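Succinylglutamate desuccinylase/aspartoacylase (Shewanella frigidimarina, PDB 3LWU) binds zinc and is probably a hydrolase acting on ester bonds, a member of the succinylglutamate desuccinylase/aspartoacylase family of metal-dependent enzymes. Local coordinates at residues Asn133-His138 and Thr246-Glu251; Gln240-Ala245 and Phe252-Ser257. One frame throughout, in Å; residues are numbered along the deposited sequence.

Contact 1 (Asn133-His138 and Thr246-Glu251); sequences NWYAEH and TSQGRE
Tyr135 reaches from the short helix 131-138 to the turn that ends helix 230-247, where Gln248 lies against one of the ring carbons next to the hydroxyl-bearing one, CE2, and Arg250 lies against the hydroxyl. Its ring carbon CG lies anti to the backbone N (chi1 -179°), which sends the ring straight out from the helix and spans a gap of 10.0 Å between the nearest CA atoms, those of Tyr135 and Gln248. A long, flat residue suits such a place, since the two backbones stay well apart. Along its way the ring also packs on Leu241 and edge-to-face with Tyr244, both of helix 230-247. Tyr135 CE2 meets Gln248 CG at 3.8 Å in an oblique approach. The glutamine chain bends at its second torsion (-58°) and runs past the tyrosine in the opposite direction, offering its methylenes to the ring. Tyr135 OH lies 3.3 Å from Arg250 CD, which sits near the ring plane, and 3.6 Å from Arg250 CB, so the hydroxyl rests against the aliphatic part of an extended chain. This is van der Waals contact, and the ring and guanidinium planes stand 71° apart. The charged end of Arg250 is committed beyond the contact, with NH1 hydrogen-bonded to Gln139 O and NH2 to Leu141 O and Asn143 OD1, which ties the turn to the chain that follows helix 131-138. Gly249, which without a CB adopts its positive phi with little strain, is the C-prime residue of a Schellman motif: Gly249 N bonds to Thr246 O at 3.0 Å, and Arg250 N reaches back to Ala245 O. The arrangement is thus a Schellman-capped helix C-terminus packed against a tyrosine of a neighbouring helix, within the catalytic domain.

Contact 2 (Gln240-Ala245 and Phe252-Ser257); sequences QLTEYA and FSVPVS
Thr242 and Ala245, one helical turn apart, present their side chains to the chain that doubles back after helix 230-247. The apolar contact is that of Ala245 with the Phe252 ring, whose CG sits between the backbone N and the carbonyl carbon (chi1 49°), a torsion that brings the ring back to the helix. There Phe252 CE2 lies 3.7 Å from Ala245 CB, and the small alanine lets the ring come close.

Thr242 adds van der Waals packing of a polar atom and a methyl. At the neighbouring rim, on the same side of the ring plane as the alanine, Phe252 CE1 approaches Thr242 OG1 at 3.5 Å, again obliquely. The branched threonine also fills the angle between helix and returning chain: its methyl, Thr242 CG2, packs tightly on the carbonyl oxygen Phe252 O at 3.1 Å. Thr242 OG1 stands 3.8 Å from Val254 CG2. It is 3.7 Å from Pro255 CD. The carbon-lined surroundings of OG1 suit a hydroxyl that already has a partner, Trp238 O one turn earlier in the helix, to which it is hydrogen-bonded.

The polar link is made through water. Water 1 donates to Thr242 O at 2.9 Å and accepts from Phe252 N at 3.1 Å; it also lies over the centre of one face of the Phe252 ring. Beyond the contact, Phe252 packs edge-to-face with Phe147 of helix 143-160. Taken together, this is a helix-to-strand connection folded back along its own helix, leading from helix 230-247 into strand 257-263 of the catalytic domain.

Overall arrangement
Both contacts use the C-terminal part of helix 230-247, and their centres lie about 10 Å apart. The chain passes from one to the other: Gln240-Ala245 leads into the capping turn of Thr246-Glu251, which delivers Phe252-Ser257. The outer bond of that turn, a probable hydrogen bond from Arg250 N to Ala245 O (2.9 Å), joins the two contacts directly. Tyr135 of contact 1 packs on contact 2 as well, with its CE1 3.8 Å from Ala245 CB. Helix 131-138 and the returning chain are therefore held by the same helix end. Neither contact lies at the zinc site formed by His63, Glu66 and His192.

Contact 1 (Asn133-His138 and Thr246-Glu251)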
ATOM      1  N   ASN A 133      37.802 -21.591  18.281  1.00 31.61           N
ATOM      2  CA  ASN A 133      38.961 -20.730  18.117  1.00 31.33           C
ATOM      3  C   ASN A 133      38.967 -19.547  19.082  1.00 30.28           C
ATOM      4  O   ASN A 133      39.989 -19.266  19.729  1.00 29.54           O
ATOM      5  CB  ASN A 133      39.007 -20.202  16.684  1.00 32.06           C
ATOM      6  CG  ASN A 133      40.331 -19.563  16.356  1.00 34.59           C
ATOM      7  OD1 ASN A 133      41.279 -20.253  15.987  1.00 38.74           O
ATOM      8  ND2 ASN A 133      40.415 -18.239  16.507  1.00 37.81           N
ATOM      9  N   TRP A 134      37.824 -18.857  19.174  1.00 29.16           N
ATOM     10  CA  TRP A 134      37.722 -17.674  20.005  1.00 28.63           C
ATOM     11  C   TRP A 134      38.026 -18.046  21.455  1.00 28.27           C
ATOM     12  O   TRP A 134      38.797 -17.342  22.150  1.00 27.53           O
ATOM     13  CB  TRP A 134      36.331 -16.973  19.877  1.00 28.53           C
ATOM     14  CG  TRP A 134      36.355 -15.634  20.577  1.00 28.29           C
ATOM     15  CD1 TRP A 134      36.643 -14.417  20.016  1.00 28.48           C
ATOM     16  CD2 TRP A 134      36.152 -15.382  21.984  1.00 27.87           C
ATOM     17  NE1 TRP A 134      36.608 -13.430  20.978  1.00 27.70           N
ATOM     18  CE2 TRP A 134      36.312 -13.996  22.189  1.00 26.83           C
ATOM     19  CE3 TRP A 134      35.820 -16.190  23.080  1.00 26.33           C
ATOM     20  CZ2 TRP A 134      36.187 -13.413  23.441  1.00 26.75           C
ATOM     21  CZ3 TRP A 134      35.687 -15.599  24.329  1.00 25.77           C
ATOM     22  CH2 TRP A 134      35.875 -14.230  24.499  1.00 26.15           C
ATOM     23  N   TYR A 135      37.440 -19.171  21.884  1.00 28.27           N
ATOM     24  CA  TYR A 135      37.586 -19.695  23.259  1.00 28.17           C
ATOM     25  C   TYR A 135      39.024 -20.087  23.572  1.00 28.97           C
ATOM     26  O   TYR A 135      39.495 -19.833  24.682  1.00 28.51           O
ATOM     27  CB  TYR A 135      36.653 -20.898  23.499  1.00 27.89           C
ATOM     28  CG  TYR A 135      36.711 -21.505  24.913  1.00 27.39           C
ATOM     29  CD1 TYR A 135      35.886 -21.029  25.932  1.00 27.51           C
ATOM     30  CD2 TYR A 135      37.575 -22.570  25.213  1.00 28.16           C
ATOM     31  CE1 TYR A 135      35.923 -21.569  27.225  1.00 27.70           C
ATOM     32  CE2 TYR A 135      37.624 -23.131  26.505  1.00 27.97           C
ATOM     33  CZ  TYR A 135      36.791 -22.618  27.506  1.00 29.46           C
ATOM     34  OH  TYR A 135      36.810 -23.152  28.774  1.00 30.40           O
ATOM     35  N   ALA A 136      39.692 -20.728  22.602  1.00 29.12           N
ATOM     36  CA  ALA A 136      41.107 -21.085  22.724  1.00 30.02           C
ATOM     37  C   ALA A 136      41.979 -19.849  22.961  1.00 30.31           C
ATOM     38  O   ALA A 136      42.885 -19.892  23.790  1.00 30.26           O
ATOM     39  CB  ALA A 136      41.587 -21.891  21.480  1.00 29.44           C
ATOM     40  N   GLU A 137      41.666 -18.742  22.282  1.00 31.12           N
ATOM     41  CA  GLU A 137      42.435 -17.488  22.428  1.00 32.05           C
ATOM     42  C   GLU A 137      42.153 -16.726  23.728  1.00 31.72           C
ATOM     43  O   GLU A 137      42.889 -15.807  24.093  1.00 31.93           O
ATOM     44  CB  GLU A 137      42.171 -16.554  21.233  1.00 32.39           C
ATOM     45  CG  GLU A 137      43.212 -16.672  20.114  1.00 35.67           C
ATOM     46  CD  GLU A 137      42.654 -16.316  18.743  1.00 38.80           C
ATOM     47  OE1 GLU A 137      42.005 -15.244  18.609  1.00 41.63           O
ATOM     48  OE2 GLU A 137      42.866 -17.119  17.800  1.00 42.05           O
ATOM     49  N   HIS A 138      41.075 -17.080  24.418  1.00 31.62           N
ATOM     50  CA  HIS A 138      40.653 -16.312  25.599  1.00 31.21           C
ATOM     51  C   HIS A 138      40.367 -17.155  26.862  1.00 31.11           C
ATOM     52  O   HIS A 138      39.960 -16.601  27.873  1.00 30.65           O
ATOM     53  CB  HIS A 138      39.429 -15.465  25.255  1.00 30.97           C
ATOM     54  CG  HIS A 138      39.634 -14.483  24.135  1.00 29.93           C
ATOM     55  ND1 HIS A 138      39.379 -14.796  22.816  1.00 28.33           N
ATOM     56  CD2 HIS A 138      40.012 -13.182  24.146  1.00 28.40           C
ATOM     57  CE1 HIS A 138      39.600 -13.733  22.062  1.00 27.72           C
ATOM     58  NE2 HIS A 138      39.987 -12.743  22.842  1.00 27.91           N
ATOM     59  N   THR A 246      31.124 -25.467  28.793  1.00 29.30           N
ATOM     60  CA  THR A 246      30.689 -26.680  29.512  1.00 30.52           C
ATOM     61  C   THR A 246      31.289 -27.974  28.905  1.00 31.28           C
ATOM     62  O   THR A 246      31.640 -28.895  29.645  1.00 31.14           O
ATOM     63  CB  THR A 246      29.127 -26.787  29.603  1.00 30.65           C
ATOM     64  OG1 THR A 246      28.626 -25.750  30.456  1.00 31.49           O
ATOM     65  CG2 THR A 246      28.676 -28.140  30.170  1.00 30.80           C
ATOM     66  N   SER A 247      31.439 -28.025  27.575  1.00 31.98           N
ATOM     67  CA  SER A 247      32.088 -29.181  26.917  1.00 32.32           C
ATOM     68  C   SER A 247      33.600 -29.244  27.162  1.00 32.80           C
ATOM     69  O   SER A 247      34.229 -30.270  26.874  1.00 33.31           O
ATOM     70  CB  SER A 247      31.777 -29.224  25.410  1.00 32.18           C
ATOM     71  OG  SER A 247      32.609 -28.345  24.662  1.00 32.62           O
ATOM     72  N   GLN A 248      34.189 -28.166  27.689  1.00 33.02           N
ATOM     73  CA  GLN A 248      35.592 -28.181  28.132  1.00 32.73           C
ATOM     74  C   GLN A 248      35.674 -28.219  29.644  1.00 32.67           C
ATOM     75  O   GLN A 248      36.703 -27.853  30.223  1.00 33.06           O
ATOM     76  CB  GLN A 248      36.359 -26.951  27.627  1.00 32.90           C
ATOM     77  CG  GLN A 248      36.183 -26.663  26.142  1.00 33.74           C
ATOM     78  CD  GLN A 248      36.613 -27.818  25.243  1.00 35.18           C
ATOM     79  OE1 GLN A 248      35.804 -28.364  24.476  1.00 35.81           O
ATOM     80  NE2 GLN A 248      37.889 -28.185  25.320  1.00 32.47           N
ATOM     81  N   GLY A 249      34.592 -28.653  30.288  1.00 32.31           N
ATOM     82  CA  GLY A 249      34.560 -28.797  31.739  1.00 31.96           C
ATOM     83  C   GLY A 249      34.496 -27.471  32.486  1.00 31.77           C
ATOM     84  O   GLY A 249      34.718 -27.431  33.698  1.00 31.69           O
ATOM     85  N   ARG A 250      34.197 -26.380  31.778  1.00 31.36           N
ATOM     86  CA  ARG A 250      34.066 -25.064  32.425  1.00 30.72           C
ATOM     87  C   ARG A 250      32.575 -24.673  32.491  1.00 29.93           C
ATOM     88  O   ARG A 250      32.001 -24.185  31.511  1.00 28.59           O
ATOM     89  CB  ARG A 250      34.899 -24.016  31.682  1.00 30.69           C
ATOM     90  CG  ARG A 250      34.845 -22.618  32.283  1.00 30.22           C
ATOM     91  CD  ARG A 250      35.944 -21.778  31.664  1.00 29.91           C
ATOM     92  NE  ARG A 250      36.057 -20.445  32.249  1.00 29.61           N
ATOM     93  CZ  ARG A 250      37.041 -19.579  31.987  1.00 28.07           C
ATOM     94  NH1 ARG A 250      38.010 -19.890  31.138  1.00 26.61           N
ATOM     95  NH2 ARG A 250      37.053 -18.386  32.574  1.00 26.80           N
ATOM     96  N   GLU A 251      31.974 -24.929  33.653  1.00 29.61           N
ATOM     97  CA  GLU A 251      30.550 -24.719  33.873  1.00 29.99           C
ATOM     98  C   GLU A 251      30.279 -23.312  34.440  1.00 29.81           C
ATOM     99  O   GLU A 251      30.931 -22.864  35.377  1.00 30.19           O
ATOM    100  CB  GLU A 251      29.980 -25.813  34.787  1.00 29.86           C
TER

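Contact 2 (Gln240-Ala245 and Phe252-Ser257)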
ATOM      1  N   GLN A 240      25.749 -20.352  22.875  1.00 25.02           N
ATOM      2  CA  GLN A 240      26.803 -21.116  22.194  1.00 26.25           C
ATOM      3  C   GLN A 240      28.071 -21.162  23.028  1.00 25.06           C
ATOM      4  O   GLN A 240      28.637 -22.241  23.211  1.00 24.85           O
ATOM      5  CB  GLN A 240      27.159 -20.523  20.827  1.00 26.59           C
ATOM      6  CG  GLN A 240      26.156 -20.743  19.723  1.00 31.69           C
ATOM      7  CD  GLN A 240      26.285 -19.653  18.628  1.00 38.08           C
ATOM      8  OE1 GLN A 240      27.394 -19.115  18.397  1.00 41.25           O
ATOM      9  NE2 GLN A 240      25.150 -19.296  17.985  1.00 39.38           N
ATOM     10  N   LEU A 241      28.509 -20.001  23.525  1.00 24.23           N
ATOM     11  CA  LEU A 241      29.748 -19.918  24.313  1.00 23.93           C
ATOM     12  C   LEU A 241      29.638 -20.806  25.540  1.00 24.59           C
ATOM     13  O   LEU A 241      30.537 -21.579  25.833  1.00 25.79           O
ATOM     14  CB  LEU A 241      30.054 -18.488  24.735  1.00 22.94           C
ATOM     15  CG  LEU A 241      31.225 -18.249  25.688  1.00 22.99           C
ATOM     16  CD1 LEU A 241      32.543 -18.743  25.125  1.00 18.48           C
ATOM     17  CD2 LEU A 241      31.332 -16.770  25.995  1.00 22.62           C
ATOM     18  N   THR A 242      28.521 -20.710  26.242  1.00 25.36           N
ATOM     19  CA  THR A 242      28.309 -21.480  27.462  1.00 25.67           C
ATOM     20  C   THR A 242      28.300 -23.012  27.228  1.00 26.91           C
ATOM     21  O   THR A 242      28.980 -23.743  27.957  1.00 26.43           O
ATOM     22  CB  THR A 242      26.990 -21.073  28.166  1.00 25.53           C
ATOM     23  OG1 THR A 242      26.939 -19.650  28.326  1.00 22.93           O
ATOM     24  CG2 THR A 242      26.881 -21.759  29.530  1.00 23.33           C
ATOM     25  N   GLU A 243      27.509 -23.488  26.260  1.00 28.28           N
ATOM     26  CA  GLU A 243      27.483 -24.920  25.931  1.00 29.75           C
ATOM     27  C   GLU A 243      28.885 -25.367  25.547  1.00 30.06           C
ATOM     28  O   GLU A 243      29.357 -26.434  26.008  1.00 30.74           O
ATOM     29  CB  GLU A 243      26.497 -25.249  24.799  1.00 30.54           C
ATOM     30  CG  GLU A 243      25.020 -25.154  25.214  1.00 33.22           C
ATOM     31  CD  GLU A 243      24.067 -25.055  24.025  1.00 36.99           C
ATOM     32  OE1 GLU A 243      24.440 -25.495  22.917  1.00 38.20           O
ATOM     33  OE2 GLU A 243      22.940 -24.518  24.187  1.00 42.14           O
ATOM     34  N   TYR A 244      29.583 -24.560  24.743  1.00 29.84           N
ATOM     35  CA  TYR A 244      30.959 -24.922  24.411  1.00 29.92           C
ATOM     36  C   TYR A 244      31.841 -24.982  25.653  1.00 29.02           C
ATOM     37  O   TYR A 244      32.496 -25.998  25.874  1.00 29.90           O
ATOM     38  CB  TYR A 244      31.607 -24.041  23.333  1.00 30.27           C
ATOM     39  CG  TYR A 244      32.995 -24.572  22.973  1.00 30.37           C
ATOM     40  CD1 TYR A 244      33.146 -25.671  22.112  1.00 31.88           C
ATOM     41  CD2 TYR A 244      34.143 -24.002  23.520  1.00 29.50           C
ATOM     42  CE1 TYR A 244      34.435 -26.195  21.806  1.00 31.44           C
ATOM     43  CE2 TYR A 244      35.404 -24.497  23.223  1.00 30.47           C
ATOM     44  CZ  TYR A 244      35.550 -25.590  22.367  1.00 31.51           C
ATOM     45  OH  TYR A 244      36.824 -26.049  22.093  1.00 31.70           O
ATOM     46  N   ALA A 245      31.858 -23.938  26.470  1.00 28.46           N
ATOM     47  CA  ALA A 245      32.702 -23.957  27.686  1.00 28.55           C
ATOM     48  C   ALA A 245      32.409 -25.179  28.572  1.00 28.88           C
ATOM     49  O   ALA A 245      33.341 -25.858  29.018  1.00 27.77           O
ATOM     50  CB  ALA A 245      32.564 -22.689  28.484  1.00 28.16           C
ATOM     51  N   PHE A 252      29.355 -22.607  33.796  1.00 29.36           N
ATOM     52  CA  PHE A 252      28.746 -21.371  34.320  1.00 29.14           C
ATOM     53  C   PHE A 252      27.405 -21.203  33.612  1.00 28.26           C
ATOM     54  O   PHE A 252      27.152 -21.848  32.587  1.00 27.45           O
ATOM     55  CB  PHE A 252      29.623 -20.116  34.103  1.00 29.13           C
ATOM     56  CG  PHE A 252      30.137 -19.956  32.691  1.00 29.03           C
ATOM     57  CD1 PHE A 252      29.308 -19.466  31.666  1.00 28.60           C
ATOM     58  CD2 PHE A 252      31.460 -20.273  32.387  1.00 28.44           C
ATOM     59  CE1 PHE A 252      29.777 -19.315  30.348  1.00 26.59           C
ATOM     60  CE2 PHE A 252      31.945 -20.114  31.077  1.00 28.41           C
ATOM     61  CZ  PHE A 252      31.088 -19.627  30.049  1.00 26.71           C
ATOM     62  N   SER A 253      26.536 -20.359  34.148  1.00 27.95           N
ATOM     63  CA  SER A 253      25.227 -20.170  33.518  1.00 27.93           C
ATOM     64  C   SER A 253      25.289 -19.060  32.459  1.00 26.46           C
ATOM     65  O   SER A 253      26.157 -18.175  32.505  1.00 25.27           O
ATOM     66  CB  SER A 253      24.168 -19.874  34.575  1.00 28.68           C
ATOM     67  OG  SER A 253      24.618 -18.846  35.426  1.00 30.56           O
ATOM     68  N   VAL A 254      24.365 -19.109  31.501  1.00 25.35           N
ATOM     69  CA  VAL A 254      24.421 -18.199  30.375  1.00 24.26           C
ATOM     70  C   VAL A 254      24.416 -16.762  30.949  1.00 24.29           C
ATOM     71  O   VAL A 254      23.531 -16.411  31.718  1.00 24.08           O
ATOM     72  CB  VAL A 254      23.279 -18.445  29.383  1.00 24.45           C
ATOM     73  CG1 VAL A 254      23.442 -17.541  28.157  1.00 20.74           C
ATOM     74  CG2 VAL A 254      23.242 -19.933  28.967  1.00 24.40           C
ATOM     75  N   PRO A 255      25.448 -15.957  30.638  1.00 23.85           N
ATOM     76  CA  PRO A 255      25.589 -14.621  31.237  1.00 23.55           C
ATOM     77  C   PRO A 255      24.560 -13.577  30.773  1.00 22.64           C
ATOM     78  O   PRO A 255      24.426 -12.556  31.403  1.00 23.17           O
ATOM     79  CB  PRO A 255      26.984 -14.171  30.776  1.00 23.86           C
ATOM     80  CG  PRO A 255      27.659 -15.414  30.287  1.00 23.99           C
ATOM     81  CD  PRO A 255      26.576 -16.272  29.745  1.00 23.72           C
ATOM     82  N   VAL A 256      23.861 -13.814  29.673  1.00 21.63           N
ATOM     83  CA  VAL A 256      22.895 -12.843  29.182  1.00 20.73           C
ATOM     84  C   VAL A 256      21.514 -13.480  29.195  1.00 20.28           C
ATOM     85  O   VAL A 256      21.378 -14.701  29.035  1.00 20.34           O
ATOM     86  CB  VAL A 256      23.326 -12.308  27.789  1.00 21.03           C
ATOM     87  CG1 VAL A 256      22.233 -11.556  27.110  1.00 19.86           C
ATOM     88  CG2 VAL A 256      24.571 -11.398  27.948  1.00 21.15           C
ATOM     89  N   SER A 257      20.519 -12.644  29.462  1.00 19.39           N
ATOM     90  CA  SER A 257      19.113 -13.003  29.369  1.00 19.68           C
ATOM     91  C   SER A 257      18.466 -12.136  28.301  1.00 19.21           C
ATOM     92  O   SER A 257      18.679 -10.933  28.300  1.00 19.83           O
ATOM     93  CB  SER A 257      18.416 -12.751  30.723  1.00 19.10           C
ATOM     94  OG  SER A 257      18.815 -13.735  31.670  1.00 21.09           O
TER
HETATM   95  O   HOH W   1      29.700 -23.329  30.782  1.00 27.29           O